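MdcD (Pseudomonas aeruginosa, PDB 5VIP) probably acts as the beta subunit of a biotin-independent malonate decarboxylase, a carboxy-lyase related to the carboxyltransferases of acyl-CoA metabolism. Local coordinates at residues B[17-22]-B[58-63]; B[135-140]-B[167-172]; B[247-250]-B[255-258]. All blocks are in the same frame, centred on the assembly; numbering follows the deposited sequence.

Contact 1 (B[17-22]-B[58-63]); sequences GARQRA and GVVVAR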
loop_
_atom_site.group_PDB
_atom_site.type_symbol
_atom_site.label_atom_id
_atom_site.label_comp_id
_atom_site.label_asym_id
_atom_site.label_seq_id
_atom_site.Cartn_x
_atom_site.Cartn_y
_atom_site.Cartn_z
ATOM N N GLY B 17 0.905 -1.751 26.422
ATOM C CA GLY B 17 1.895 -1.908 25.366
ATOM C C GLY B 17 1.306 -2.862 24.347
ATOM O O GLY B 17 0.249 -3.459 24.603
ATOM N N ALA B 18 1.982 -3.033 23.213
ATOM C CA ALA B 18 1.454 -3.856 22.122
ATOM C C ALA B 18 1.207 -5.305 22.535
ATOM O O ALA B 18 0.197 -5.895 22.170
ATOM C CB ALA B 18 2.399 -3.821 20.931
ATOM N N ARG B 19 2.133 -5.879 23.294
ATOM C CA ARG B 19 2.015 -7.273 23.698
ATOM C C ARG B 19 0.866 -7.440 24.692
ATOM O O ARG B 19 0.102 -8.402 24.624
ATOM C CB ARG B 19 3.355 -7.770 24.283
ATOM C CG ARG B 19 3.408 -9.265 24.586
ATOM C CD ARG B 19 4.829 -9.714 24.983
ATOM N NE ARG B 19 5.674 -9.920 23.809
ATOM C CZ ARG B 19 6.583 -9.054 23.373
ATOM N NH1 ARG B 19 6.781 -7.911 24.021
ATOM N NH2 ARG B 19 7.301 -9.338 22.294
ATOM N N GLN B 20 0.721 -6.486 25.599
ATOM C CA GLN B 20 -0.407 -6.520 26.518
ATOM C C GLN B 20 -1.739 -6.338 25.796
ATOM O O GLN B 20 -2.722 -6.971 26.141
ATOM C CB GLN B 20 -0.267 -5.442 27.575
ATOM C CG GLN B 20 0.914 -5.637 28.502
ATOM C CD GLN B 20 1.143 -4.410 29.347
ATOM O OE1 GLN B 20 1.143 -3.289 28.835
ATOM N NE2 GLN B 20 1.322 -4.607 30.649
ATOM N N ARG B 21 -1.773 -5.455 24.810
ATOM C CA ARG B 21 -3.007 -5.281 24.024
ATOM C C ARG B 21 -3.404 -6.598 23.362
ATOM O O ARG B 21 -4.576 -6.984 23.357
ATOM C CB ARG B 21 -2.825 -4.187 22.968
ATOM C CG ARG B 21 -2.696 -2.783 23.545
ATOM C CD ARG B 21 -2.430 -1.756 22.439
ATOM N NE ARG B 21 -2.079 -0.464 23.007
ATOM C CZ ARG B 21 -2.140 0.696 22.359
ATOM N NH1 ARG B 21 -2.549 0.745 21.103
ATOM N NH2 ARG B 21 -1.793 1.816 22.985
ATOM N N ALA B 22 -2.416 -7.297 22.816
ATOM C CA ALA B 22 -2.672 -8.552 22.104
ATOM C C ALA B 22 -3.213 -9.617 23.054
ATOM O O ALA B 22 -4.179 -10.320 22.742
ATOM C CB ALA B 22 -1.403 -9.041 21.414
ATOM N N GLY B 58 9.929 -5.009 17.144
ATOM C CA GLY B 58 8.857 -4.035 17.237
ATOM C C GLY B 58 7.477 -4.482 16.791
ATOM O O GLY B 58 6.565 -3.668 16.769
ATOM N N VAL B 59 7.320 -5.753 16.419
ATOM C CA VAL B 59 5.984 -6.292 16.130
ATOM C C VAL B 59 5.712 -7.580 16.904
ATOM O O VAL B 59 6.561 -8.476 16.952
ATOM C CB VAL B 59 5.785 -6.579 14.629
ATOM C CG1 VAL B 59 4.385 -7.169 14.384
ATOM C CG2 VAL B 59 5.936 -5.296 13.822
ATOM N N VAL B 60 4.528 -7.655 17.512
ATOM C CA VAL B 60 4.047 -8.866 18.145
ATOM C C VAL B 60 3.132 -9.619 17.180
ATOM O O VAL B 60 2.144 -9.066 16.702
ATOM C CB VAL B 60 3.277 -8.556 19.441
ATOM C CG1 VAL B 60 2.832 -9.860 20.123
ATOM C CG2 VAL B 60 4.136 -7.717 20.383
ATOM N N VAL B 61 3.471 -10.859 16.861
ATOM C CA VAL B 61 2.542 -11.697 16.117
ATOM C C VAL B 61 2.089 -12.797 17.053
ATOM O O VAL B 61 2.920 -13.523 17.623
ATOM C CB VAL B 61 3.162 -12.296 14.847
ATOM C CG1 VAL B 61 2.259 -13.395 14.295
ATOM C CG2 VAL B 61 3.384 -11.197 13.811
ATOM N N ALA B 62 0.779 -12.908 17.238
ATOM C CA ALA B 62 0.258 -13.877 18.195
ATOM C C ALA B 62 -0.875 -14.681 17.606
ATOM O O ALA B 62 -1.680 -14.161 16.839
ATOM C CB ALA B 62 -0.202 -13.174 19.458
ATOM N N ARG B 63 -0.926 -15.956 17.969
ATOM C CA ARG B 63 -2.031 -16.822 17.603
ATOM C C ARG B 63 -2.953 -16.949 18.807
ATOM O O ARG B 63 -2.531 -16.771 19.956
ATOM C CB ARG B 63 -1.515 -18.183 17.140
ATOM C CG ARG B 63 -0.856 -18.151 15.757
ATOM C CD ARG B 63 -1.927 -18.181 14.659
ATOM N NE ARG B 63 -2.197 -19.565 14.286
ATOM C CZ ARG B 63 -3.394 -20.088 14.092
ATOM N NH1 ARG B 63 -4.494 -19.346 14.219
ATOM N NH2 ARG B 63 -3.488 -21.371 13.768
#

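Contact 2 (B[135-140]-B[167-172]); sequences EIQAAI and AGLCSY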
loop_
_atom_site.group_PDB
_atom_site.type_symbol
_atom_site.label_atom_id
_atom_site.label_comp_id
_atom_site.label_asym_id
_atom_site.label_seq_id
_atom_site.Cartn_x
_atom_site.Cartn_y
_atom_site.Cartn_z
ATOM N N GLU B 135 3.588 -6.057 0.345
ATOM C CA GLU B 135 3.224 -7.452 0.601
ATOM C C GLU B 135 2.122 -7.580 1.638
ATOM O O GLU B 135 1.272 -8.466 1.532
ATOM C CB GLU B 135 4.451 -8.267 1.053
ATOM C CG GLU B 135 5.399 -8.588 -0.093
ATOM C CD GLU B 135 6.775 -9.037 0.361
ATOM O OE1 GLU B 135 6.970 -9.291 1.575
ATOM O OE2 GLU B 135 7.671 -9.128 -0.512
ATOM N N ILE B 136 2.158 -6.723 2.656
ATOM C CA ILE B 136 1.076 -6.655 3.630
ATOM C C ILE B 136 -0.234 -6.272 2.956
ATOM O O ILE B 136 -1.287 -6.868 3.215
ATOM C CB ILE B 136 1.411 -5.645 4.747
ATOM C CG1 ILE B 136 2.586 -6.190 5.560
ATOM C CG2 ILE B 136 0.179 -5.363 5.604
ATOM C CD1 ILE B 136 3.352 -5.152 6.355
ATOM N N GLN B 137 -0.171 -5.275 2.081
ATOM C CA GLN B 137 -1.371 -4.816 1.382
ATOM C C GLN B 137 -1.942 -5.923 0.496
ATOM O O GLN B 137 -3.148 -6.196 0.533
ATOM C CB GLN B 137 -1.069 -3.552 0.575
ATOM C CG GLN B 137 -0.875 -2.351 1.491
ATOM C CD GLN B 137 -0.313 -1.147 0.776
ATOM O OE1 GLN B 137 0.023 -1.213 -0.400
ATOM N NE2 GLN B 137 -0.205 -0.039 1.488
ATOM N N ALA B 138 -1.072 -6.601 -0.245
ATOM C CA ALA B 138 -1.480 -7.745 -1.061
ATOM C C ALA B 138 -2.149 -8.839 -0.242
ATOM O O ALA B 138 -3.147 -9.423 -0.673
ATOM C CB ALA B 138 -0.268 -8.339 -1.807
ATOM N N ALA B 139 -1.586 -9.131 0.928
ATOM C CA ALA B 139 -2.103 -10.209 1.762
ATOM C C ALA B 139 -3.466 -9.847 2.354
ATOM O O ALA B 139 -4.315 -10.717 2.568
ATOM C CB ALA B 139 -1.103 -10.551 2.866
ATOM N N ILE B 140 -3.688 -8.562 2.612
ATOM C CA ILE B 140 -4.980 -8.141 3.147
ATOM C C ILE B 140 -6.076 -8.345 2.108
ATOM O O ILE B 140 -7.160 -8.854 2.415
ATOM C CB ILE B 140 -4.950 -6.666 3.597
ATOM C CG1 ILE B 140 -4.167 -6.554 4.911
ATOM C CG2 ILE B 140 -6.384 -6.123 3.787
ATOM C CD1 ILE B 140 -3.759 -5.148 5.226
ATOM N N ALA B 167 -4.513 0.254 6.258
ATOM C CA ALA B 167 -5.709 0.453 7.070
ATOM C C ALA B 167 -6.918 0.707 6.162
ATOM O O ALA B 167 -8.007 0.161 6.379
ATOM C CB ALA B 167 -5.503 1.617 8.048
ATOM N N GLY B 168 -6.712 1.519 5.129
ATOM C CA GLY B 168 -7.766 1.837 4.176
ATOM C C GLY B 168 -8.257 0.622 3.396
ATOM O O GLY B 168 -9.366 0.642 2.869
ATOM N N LEU B 169 -7.437 -0.432 3.309
ATOM C CA LEU B 169 -7.870 -1.678 2.665
ATOM C C LEU B 169 -8.696 -2.558 3.584
ATOM O O LEU B 169 -9.480 -3.381 3.108
ATOM C CB LEU B 169 -6.679 -2.507 2.204
ATOM C CG LEU B 169 -5.738 -1.879 1.196
ATOM C CD1 LEU B 169 -4.476 -2.727 1.176
ATOM C CD2 LEU B 169 -6.399 -1.854 -0.162
ATOM N N CYS B 170 -8.485 -2.431 4.892
ATOM C CA CYS B 170 -9.133 -3.333 5.853
ATOM C C CYS B 170 -10.653 -3.171 5.845
ATOM O O CYS B 170 -11.153 -2.047 5.716
ATOM C CB CYS B 170 -8.596 -3.077 7.267
ATOM S SG CYS B 170 -6.875 -3.642 7.470
ATOM N N SER B 171 -11.373 -4.282 6.000
ATOM C CA SER B 171 -12.842 -4.269 6.034
ATOM C C SER B 171 -13.412 -3.303 7.058
ATOM O O SER B 171 -14.381 -2.589 6.787
ATOM C CB SER B 171 -13.390 -5.675 6.343
ATOM O OG SER B 171 -13.125 -6.573 5.272
ATOM N N TYR B 172 -12.826 -3.302 8.251
ATOM C CA TYR B 172 -13.316 -2.430 9.315
ATOM C C TYR B 172 -12.166 -1.726 10.001
ATOM O O TYR B 172 -11.157 -2.354 10.305
ATOM C CB TYR B 172 -14.127 -3.227 10.349
ATOM C CG TYR B 172 -15.269 -3.977 9.717
ATOM C CD1 TYR B 172 -16.366 -3.293 9.200
ATOM C CD2 TYR B 172 -15.226 -5.359 9.584
ATOM C CE1 TYR B 172 -17.417 -3.982 8.589
ATOM C CE2 TYR B 172 -16.267 -6.060 8.982
ATOM C CZ TYR B 172 -17.359 -5.363 8.489
ATOM O OH TYR B 172 -18.384 -6.069 7.891
#

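Contact 3 (B[247-250]-B[255-258]); sequences RPRC and DYLR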
loop_
_atom_site.group_PDB
_atom_site.type_symbol
_atom_site.label_atom_id
_atom_site.label_comp_id
_atom_site.label_asym_id
_atom_site.label_seq_id
_atom_site.Cartn_x
_atom_site.Cartn_y
_atom_site.Cartn_z
ATOM N N ARG B 247 -20.335 -3.533 0.620
ATOM C CA ARG B 247 -19.815 -2.478 -0.237
ATOM C C ARG B 247 -18.835 -1.590 0.527
ATOM O O ARG B 247 -19.173 -0.484 0.950
ATOM C CB ARG B 247 -20.961 -1.644 -0.810
ATOM C CG ARG B 247 -20.582 -0.905 -2.068
ATOM C CD ARG B 247 -21.793 -0.249 -2.690
ATOM N NE ARG B 247 -21.401 0.879 -3.524
ATOM C CZ ARG B 247 -21.827 2.120 -3.327
ATOM N NH1 ARG B 247 -22.652 2.392 -2.320
ATOM N NH2 ARG B 247 -21.426 3.087 -4.131
ATOM N N PRO B 248 -17.608 -2.086 0.704
ATOM C CA PRO B 248 -16.579 -1.375 1.468
ATOM C C PRO B 248 -16.101 -0.119 0.731
ATOM O O PRO B 248 -16.349 0.003 -0.470
ATOM C CB PRO B 248 -15.463 -2.414 1.591
ATOM C CG PRO B 248 -15.621 -3.263 0.373
ATOM C CD PRO B 248 -17.106 -3.344 0.122
ATOM N N ARG B 249 -15.431 0.783 1.445
ATOM C CA ARG B 249 -15.018 2.073 0.894
ATOM C C ARG B 249 -14.171 1.937 -0.372
ATOM O O ARG B 249 -14.320 2.732 -1.292
ATOM C CB ARG B 249 -14.255 2.888 1.949
ATOM C CG ARG B 249 -15.154 3.503 3.034
ATOM C CD ARG B 249 -14.346 4.200 4.125
ATOM N NE ARG B 249 -13.609 3.236 4.930
ATOM C CZ ARG B 249 -14.092 2.641 6.016
ATOM N NH1 ARG B 249 -15.320 2.918 6.444
ATOM N NH2 ARG B 249 -13.346 1.764 6.674
ATOM N N CYS B 250 -13.317 0.919 -0.436
ATOM C CA CYS B 250 -12.432 0.718 -1.598
ATOM C C CYS B 250 -13.183 0.451 -2.905
ATOM O O CYS B 250 -12.642 0.645 -3.999
ATOM C CB CYS B 250 -11.468 -0.451 -1.342
ATOM S SG CYS B 250 -10.089 -0.027 -0.288
ATOM N N ASP B 255 -18.210 6.784 -6.771
ATOM C CA ASP B 255 -18.938 7.641 -5.846
ATOM C C ASP B 255 -18.054 8.713 -5.227
ATOM O O ASP B 255 -18.479 9.860 -5.094
ATOM C CB ASP B 255 -19.577 6.810 -4.738
ATOM C CG ASP B 255 -20.457 5.715 -5.282
ATOM O OD1 ASP B 255 -21.457 6.034 -5.963
ATOM O OD2 ASP B 255 -20.131 4.532 -5.053
ATOM N N TYR B 256 -16.843 8.337 -4.818
ATOM C CA TYR B 256 -15.911 9.312 -4.262
ATOM C C TYR B 256 -15.546 10.338 -5.332
ATOM O O TYR B 256 -15.446 11.529 -5.048
ATOM C CB TYR B 256 -14.649 8.631 -3.711
ATOM C CG TYR B 256 -14.843 8.028 -2.332
ATOM C CD1 TYR B 256 -14.869 8.835 -1.203
ATOM C CD2 TYR B 256 -14.998 6.654 -2.162
ATOM C CE1 TYR B 256 -15.054 8.294 0.062
ATOM C CE2 TYR B 256 -15.187 6.105 -0.903
ATOM C CZ TYR B 256 -15.215 6.930 0.203
ATOM O OH TYR B 256 -15.387 6.396 1.463
ATOM N N LEU B 257 -15.355 9.869 -6.560
ATOM C CA LEU B 257 -15.020 10.753 -7.670
ATOM C C LEU B 257 -16.141 11.756 -7.940
ATOM O O LEU B 257 -15.877 12.933 -8.160
ATOM C CB LEU B 257 -14.717 9.941 -8.922
ATOM C CG LEU B 257 -13.287 9.405 -8.997
ATOM C CD1 LEU B 257 -13.173 8.355 -10.082
ATOM C CD2 LEU B 257 -12.324 10.545 -9.255
ATOM N N ARG B 258 -17.390 11.291 -7.916
ATOM C CA ARG B 258 -18.531 12.200 -8.035
ATOM C C ARG B 258 -18.510 13.242 -6.911
ATOM O O ARG B 258 -18.530 14.444 -7.179
ATOM C CB ARG B 258 -19.849 11.425 -8.028
#

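Contact 1 (B[17-22]-B[58-63])
Arg19 folds over Val60, and Val60 CG2 makes the close approaches to the helix. Val60 CG2 lies 4.0 Å from both Arg19 CA and Arg19 CB. It also sits under one face of the Arg19 guanidinium, close to its centre. The side chains cross at about a right angle. Arg19 CG lies opposite the backbone N (chi1 -173°), and a bend at chi3 (-81°) turns the planar group back over the valine. NE forms a salt bridge with Glu33 of the adjacent strand 32-34, which helps fix the group there. Val60 CG1 is anti to its own N (chi1 -177°). That leaves CG2 beside the N and facing the helix. Val60 CG2 also meets Ala18 CB at 4.3 Å. No hydrogen bond links the two segments. At the helix start, Gln20 OE1 receives the N-H of the N-cap residue Gly17 at 2.9 Å, in the carbonyl plane and almost straight. Ala18 and Ala22 also touch strand 69-76. Val59 and Val61 point to the other face of the sheet, where helix 87-105 packs. The result is a sheet with helices on both faces, as expected for a carboxyltransferase domain of the ClpP/crotonase clan.

Contact 2 (B[135-140]-B[167-172])
Leu169 reaches across to Gln137 with one methyl. Leu169 CD1 lies 3.6 Å from Gln137 CB and equally close to Gln137 CG, so it rests on the aliphatic part of the glutamine. The two side chains meet at about a right angle. Gln137 CG is beside its backbone N (chi1 -72°), and the chain then runs on extended. This carries the amide past the leucine, and NE2 makes a weak hydrogen bond to Gly162 O at the start of the opposing helix. One turn further on, Ile140 uses two branches. Ile140 CG2 meets Leu169 CB at 4.0 Å, and Ile140 CD1 touches Cys170 SG at 4.1 Å. The contact between the segments is apolar and all four residues are buried. Gln144 binds the backbone on both sides of Cys170: its NE2 donates to Leu169 O and its OE1 accepts the N-H of Ser171. Residues of another protein chain pack on Gln137 and Leu169. Ile140 also touches Leu97 of helix 87-105 and, together with Cys170, Leu114 of strand 111-115. The contact therefore joins helix 126-143 to the 167-172 segment, which leads from helix 162-169 into strand 172-176 of the main sheet.

Contact 3 (B[247-250]-B[255-258])
The hydroxyl oxygen of Tyr256 rests against the aliphatic stem of Arg249. Tyr256 OH is 3.3 Å from Arg249 CG. Tyr256 OH is also 3.6 Å from Arg249 CD and 3.7 Å from Arg249 CB. These are van der Waals contacts, and no hydrogen bond crosses between the segments. The carbonyl of Arg249 lies at the edge of the tyrosine ring, near its plane, with Arg249 O 3.5 Å from Tyr256 CE2. The phenol edge thus runs alongside one residue, with the carbonyl at CE2 and the stem at the hydroxyl. The two side chains run at a slant to each other, with the guanidinium and ring planes 70° apart. Arg249 CG stands beside its backbone N (chi1 -75°). A bend at chi3 (-69°) then leads the charged end off to its own partners. NH2 forms a salt bridge with Asp222, NH1 makes a weak hydrogen bond to Gly219 O, and NE is bound by a polar side chain of another protein chain. Tyr256 also stacks on an aromatic ring of another protein chain.

At the more exposed edge, Arg247 and Asp255 approach from opposite directions as an ion pair. Their terminal atoms are modelled too close together, so the detail of this bridge is doubtful. The chemistry divides into two parts. The buried arginine spends its charge on Asp222 and other partners outside the two segments and offers mainly its hydrocarbon stem and carbonyl to the tyrosine. The contact with Tyr256 is therefore mainly van der Waals in nature, while any contribution of the Arg247-Asp255 pair remains uncertain.

How the contacts relate
The three contacts follow one another along the chain, each closing before the next opens. Contacts 1 and 2 have centres 19 Å apart and do not touch. They share the seven-stranded mixed sheet: contact 1 uses strand 59-66 near one edge, and contact 2 ends at strand 172-176 towards the other. Contacts 1 and 3 lie on opposite sides of the chain's centre, 32 Å apart between their own centres. Contacts 2 and 3 do meet, with Gly168 O 3.3 Å from Cys250 SG. This packing places the 247-250 loop beside Gly168 and Leu169. Segments of all three contacts also reach another protein chain, in contact 1 through Val61 and Arg63.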